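Local coordinates for putative uncharacterized protein TTHA1012 (Thermus thermophilus, PDB 2YZY) that is of unproven function but probably carries lipoproteins or other lipid-bearing ligands, as LolA-type carriers do, at residues W23-Q28 / L173-F178; E37-A42 / F57-S62. All coordinates share one frame; numbering follows the deposited sequence.

Contact 1. Residues W23-Q28 / L173-F178; sequences WQATVQ and LKVVEF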
# COMPACT_ATOMS: atom_id res chain seq x y z
N TRP A 23 12.02 -2.89 -1.94
CA TRP A 23 11.82 -2.02 -0.79
C TRP A 23 10.76 -2.59 0.13
O TRP A 23 10.01 -3.49 -0.24
CB TRP A 23 11.42 -0.60 -1.24
CG TRP A 23 10.18 -0.53 -2.08
CD1 TRP A 23 10.10 -0.56 -3.44
CD2 TRP A 23 8.82 -0.44 -1.60
NE1 TRP A 23 8.78 -0.51 -3.85
CE2 TRP A 23 7.98 -0.43 -2.74
CE3 TRP A 23 8.25 -0.37 -0.33
CZ2 TRP A 23 6.59 -0.37 -2.64
CZ3 TRP A 23 6.86 -0.31 -0.23
CH2 TRP A 23 6.05 -0.30 -1.38
N GLN A 24 10.72 -2.08 1.35
CA GLN A 24 9.74 -2.49 2.33
C GLN A 24 9.34 -1.27 3.13
O GLN A 24 10.07 -0.27 3.16
CB GLN A 24 10.28 -3.62 3.23
CG GLN A 24 11.63 -3.40 3.88
CD GLN A 24 12.19 -4.70 4.47
OE1 GLN A 24 12.27 -5.71 3.79
NE2 GLN A 24 12.57 -4.65 5.74
N ALA A 25 8.18 -1.34 3.76
CA ALA A 25 7.68 -0.21 4.53
C ALA A 25 6.67 -0.63 5.58
O ALA A 25 6.23 -1.78 5.61
CB ALA A 25 7.04 0.81 3.59
N THR A 26 6.33 0.31 6.44
CA THR A 26 5.34 0.09 7.48
C THR A 26 4.21 1.07 7.20
O THR A 26 4.45 2.26 7.04
CB THR A 26 5.92 0.36 8.87
OG1 THR A 26 7.02 -0.52 9.10
CG2 THR A 26 4.86 0.16 9.95
N VAL A 27 2.99 0.56 7.14
CA VAL A 27 1.83 1.40 6.88
C VAL A 27 0.97 1.41 8.14
O VAL A 27 0.66 0.36 8.70
CB VAL A 27 1.00 0.88 5.69
CG1 VAL A 27 -0.25 1.74 5.50
CG2 VAL A 27 1.84 0.91 4.41
N GLN A 28 0.60 2.60 8.59
CA GLN A 28 -0.22 2.75 9.79
C GLN A 28 -1.25 3.83 9.58
O GLN A 28 -0.98 4.86 8.97
CB GLN A 28 0.67 3.11 10.98
CG GLN A 28 -0.10 3.36 12.27
CD GLN A 28 0.82 3.68 13.44
OE1 GLN A 28 1.65 4.58 13.36
NE2 GLN A 28 0.67 2.94 14.53
N LEU A 173 -4.12 6.62 5.73
CA LEU A 173 -3.00 5.69 5.88
C LEU A 173 -1.67 6.35 5.60
O LEU A 173 -1.47 6.96 4.54
CB LEU A 173 -3.21 4.50 4.95
CG LEU A 173 -4.49 3.70 5.22
CD1 LEU A 173 -4.66 2.62 4.16
CD2 LEU A 173 -4.44 3.09 6.61
N LYS A 174 -0.74 6.22 6.54
CA LYS A 174 0.57 6.82 6.40
C LYS A 174 1.66 5.77 6.25
O LYS A 174 1.58 4.69 6.83
CB LYS A 174 0.87 7.69 7.62
CG LYS A 174 -0.16 8.78 7.87
CD LYS A 174 0.17 9.59 9.12
CE LYS A 174 1.48 10.34 8.97
NZ LYS A 174 1.77 11.20 10.16
N VAL A 175 2.68 6.09 5.45
CA VAL A 175 3.81 5.19 5.30
C VAL A 175 4.78 5.75 6.34
O VAL A 175 5.50 6.72 6.08
CB VAL A 175 4.43 5.29 3.89
CG1 VAL A 175 5.62 4.34 3.77
CG2 VAL A 175 3.39 4.95 2.84
N VAL A 176 4.77 5.15 7.53
CA VAL A 176 5.59 5.62 8.65
C VAL A 176 7.04 5.16 8.71
O VAL A 176 7.85 5.75 9.42
CB VAL A 176 4.91 5.30 10.00
CG1 VAL A 176 3.58 6.04 10.09
CG2 VAL A 176 4.68 3.81 10.13
N GLU A 177 7.36 4.09 7.98
CA GLU A 177 8.73 3.58 7.92
C GLU A 177 8.94 3.09 6.50
O GLU A 177 8.01 2.60 5.87
CB GLU A 177 8.96 2.42 8.91
CG GLU A 177 8.76 2.82 10.37
CD GLU A 177 9.05 1.69 11.34
OE1 GLU A 177 8.58 0.56 11.11
OE2 GLU A 177 9.73 1.94 12.36
N PHE A 178 10.16 3.24 6.00
CA PHE A 178 10.50 2.84 4.64
C PHE A 178 11.98 2.50 4.56
O PHE A 178 12.81 3.13 5.22
CB PHE A 178 10.21 3.99 3.66
CG PHE A 178 10.66 3.72 2.25
CD1 PHE A 178 9.85 3.01 1.37
CD2 PHE A 178 11.90 4.16 1.80
CE1 PHE A 178 10.26 2.74 0.06
CE2 PHE A 178 12.33 3.90 0.49
CZ PHE A 178 11.50 3.19 -0.38
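A classic beta bulge interrupts the pairing of antiparallel strands 23-28 and 173-178 of this LolA-like protein: Val176 and Glu177 both face Thr26. The backbone of Thr26 binds both, its N giving a hydrogen to Glu177 O and its O taking one from Val176 N, the latter bent to 130° at the hydrogen. Beyond the bulge Gln28 and Lys174 exchange two straighter bonds, Gln28 N to Lys174 O (2.9 Å) and Lys174 N to Gln28 O (2.8 Å). The Thr26 and Glu177 side chains run alongside each other on one face; Thr26 OG1, anti to its carbonyl carbon (chi1 -61°), donates to the anti lone pair of Glu177 OE1 at 2.8 Å. Thr26 CG2 meanwhile rests on Val176 CG2 at 3.7 Å. A valine in place of Thr26 would probably leave Glu177 OE1 without this hydroxyl donor and its carboxylate freer to swing. On the other face Ala25 CB meets Val175 CG1 at 3.8 Å and the edge of the Phe178 ring, whose CE1 lies 3.7 Å from Trp23 CE3, the ring planes oblique. Through backbone hydrogen bonds, strand 39-47 holds Trp23, Ala25 and Val27 on the far side of 23-28, and Phe160 of strand 156-163 holds Leu173.

Contact 2. Residues E37-A42 / F57-S62; sequences EEELLA and FLKPGS
Leu41 and Lys59 pair near the open end of the beta hairpin made by strands 39-47 and 52-59, at a classic beta bulge where Leu58 and Lys59 both face Leu41. Backbone hydrogen bonds define it: Leu41 O accepts from Leu58 N at 2.7 Å and from Lys59 N at 3.2 Å, while Leu41 N donates to Lys59 O. Pairing of this kind stops at Pro60, which follows a cis peptide bond and has no N-H to offer Glu39 O. Among charged groups, Lys59 is extended beyond CG, and its NZ forms a salt bridge with Glu39 OE2 at 3.0 Å, coming from above the carboxylate plane. The apolar contacts lie on both faces. Leu41 CB packs on Lys59 CB at 3.7 Å, and its CD2 touches Leu58 CB. On the face of Ala42, Leu40 CD1 comes to the edge of the Phe57 ring, 4.0 Å from Phe57 CD1: Leu40 CG is anti to the backbone N (chi1 180°), and chi2 of 69° turns CD1 back toward 57-62. Leu63 touches both side chains. Two waters link Glu38 to Ser62: one donates to Glu38 OE1 and accepts from Ser62 N, and the second donates to Glu38 OE2 at 2.7 Å and lies 2.6 Å from Ser62 OG.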
# COMPACT_ATOMS: atom_id res chain seq x y z
N GLU A 37 -14.63 2.78 13.45
CA GLU A 37 -13.22 3.09 13.06
C GLU A 37 -12.23 2.17 13.78
O GLU A 37 -12.41 1.86 14.95
CB GLU A 37 -12.89 4.55 13.40
CG GLU A 37 -11.47 4.96 13.04
CD GLU A 37 -11.18 6.40 13.42
OE1 GLU A 37 -11.20 6.72 14.63
OE2 GLU A 37 -10.93 7.22 12.51
N GLU A 38 -11.20 1.74 13.06
CA GLU A 38 -10.19 0.87 13.65
C GLU A 38 -8.81 1.26 13.16
O GLU A 38 -8.67 1.99 12.17
CB GLU A 38 -10.46 -0.59 13.27
CG GLU A 38 -11.80 -1.12 13.76
CD GLU A 38 -11.89 -2.63 13.69
OE1 GLU A 38 -11.13 -3.31 14.41
OE2 GLU A 38 -12.72 -3.14 12.90
N GLU A 39 -7.78 0.80 13.86
CA GLU A 39 -6.41 1.10 13.47
C GLU A 39 -5.91 -0.00 12.56
O GLU A 39 -6.13 -1.19 12.81
CB GLU A 39 -5.48 1.18 14.69
CG GLU A 39 -4.05 1.60 14.31
CD GLU A 39 -3.06 1.51 15.46
OE1 GLU A 39 -3.43 1.85 16.61
OE2 GLU A 39 -1.90 1.13 15.22
N LEU A 40 -5.24 0.39 11.48
CA LEU A 40 -4.66 -0.57 10.55
C LEU A 40 -3.15 -0.44 10.65
O LEU A 40 -2.60 0.66 10.65
CB LEU A 40 -5.11 -0.27 9.11
CG LEU A 40 -4.56 -1.21 8.03
CD1 LEU A 40 -5.18 -2.58 8.20
CD2 LEU A 40 -4.87 -0.66 6.65
N LEU A 41 -2.47 -1.58 10.76
CA LEU A 41 -1.01 -1.58 10.82
C LEU A 41 -0.55 -2.76 9.99
O LEU A 41 -1.04 -3.88 10.16
CB LEU A 41 -0.51 -1.72 12.26
CG LEU A 41 1.02 -1.72 12.41
CD1 LEU A 41 1.58 -0.37 11.97
CD2 LEU A 41 1.40 -1.98 13.86
N ALA A 42 0.41 -2.53 9.10
CA ALA A 42 0.90 -3.61 8.26
C ALA A 42 2.30 -3.33 7.74
O ALA A 42 2.76 -2.19 7.72
CB ALA A 42 -0.05 -3.81 7.08
N PHE A 57 -0.36 -8.10 7.81
CA PHE A 57 -1.16 -7.33 8.76
C PHE A 57 -0.84 -7.58 10.23
O PHE A 57 -0.64 -8.71 10.66
CB PHE A 57 -2.64 -7.60 8.49
CG PHE A 57 -3.06 -7.20 7.11
CD1 PHE A 57 -3.44 -5.89 6.84
CD2 PHE A 57 -3.02 -8.12 6.06
CE1 PHE A 57 -3.78 -5.51 5.54
CE2 PHE A 57 -3.35 -7.74 4.77
CZ PHE A 57 -3.74 -6.43 4.51
N LEU A 58 -0.81 -6.48 10.99
CA LEU A 58 -0.53 -6.51 12.42
C LEU A 58 -1.71 -6.04 13.27
O LEU A 58 -1.89 -6.48 14.40
CB LEU A 58 0.71 -5.66 12.71
CG LEU A 58 2.00 -6.21 12.10
CD1 LEU A 58 3.11 -5.16 12.19
CD2 LEU A 58 2.41 -7.48 12.83
N LYS A 59 -2.51 -5.12 12.72
CA LYS A 59 -3.69 -4.58 13.40
C LYS A 59 -4.74 -4.32 12.32
O LYS A 59 -4.39 -4.00 11.19
CB LYS A 59 -3.37 -3.27 14.10
CG LYS A 59 -2.34 -3.36 15.21
CD LYS A 59 -2.17 -1.99 15.85
CE LYS A 59 -1.05 -1.98 16.87
NZ LYS A 59 -0.89 -0.62 17.44
N PRO A 60 -6.03 -4.42 12.66
CA PRO A 60 -6.61 -4.77 13.96
C PRO A 60 -6.58 -6.26 14.27
O PRO A 60 -6.03 -7.05 13.50
CB PRO A 60 -8.03 -4.24 13.83
CG PRO A 60 -8.35 -4.53 12.41
CD PRO A 60 -7.09 -4.11 11.68
N GLY A 61 -7.17 -6.63 15.40
CA GLY A 61 -7.19 -8.02 15.82
C GLY A 61 -7.75 -8.99 14.79
O GLY A 61 -7.31 -10.13 14.71
N SER A 62 -8.74 -8.54 14.03
CA SER A 62 -9.36 -9.38 13.01
C SER A 62 -8.43 -9.70 11.85
O SER A 62 -8.66 -10.68 11.13
CB SER A 62 -10.62 -8.71 12.47
OG SER A 62 -10.31 -7.47 11.85
O HOH W 1 -10.67 -6.39 14.96
O HOH W 2 -12.09 -5.65 12.32

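How the contacts relate
Contact 2 is nested along the chain inside the long loop closed by contact 1, and their centres lie about 14 Å apart. Strands 23-30 and 39-47, consecutive in sequence and neighbours in the sheet, carry one segment of each, so the order across is 169-180, 23-30, 39-47, 52-59. The seam between the contacts is tied by Val27 N and Ala42 O at 2.8 Å, probably a hydrogen bond, and by a probable hydrogen bond from Gln28 NE2 to Glu39 OE2 (3.2 Å), a second partner for that carboxylate. Leu41 CD1 packs on Gln28 CB at 3.7 Å. Bound methylpentanediol, probably from the crystallisation liquor, lies close to the side chains of Gln24 in contact 1 and Leu58 in contact 2.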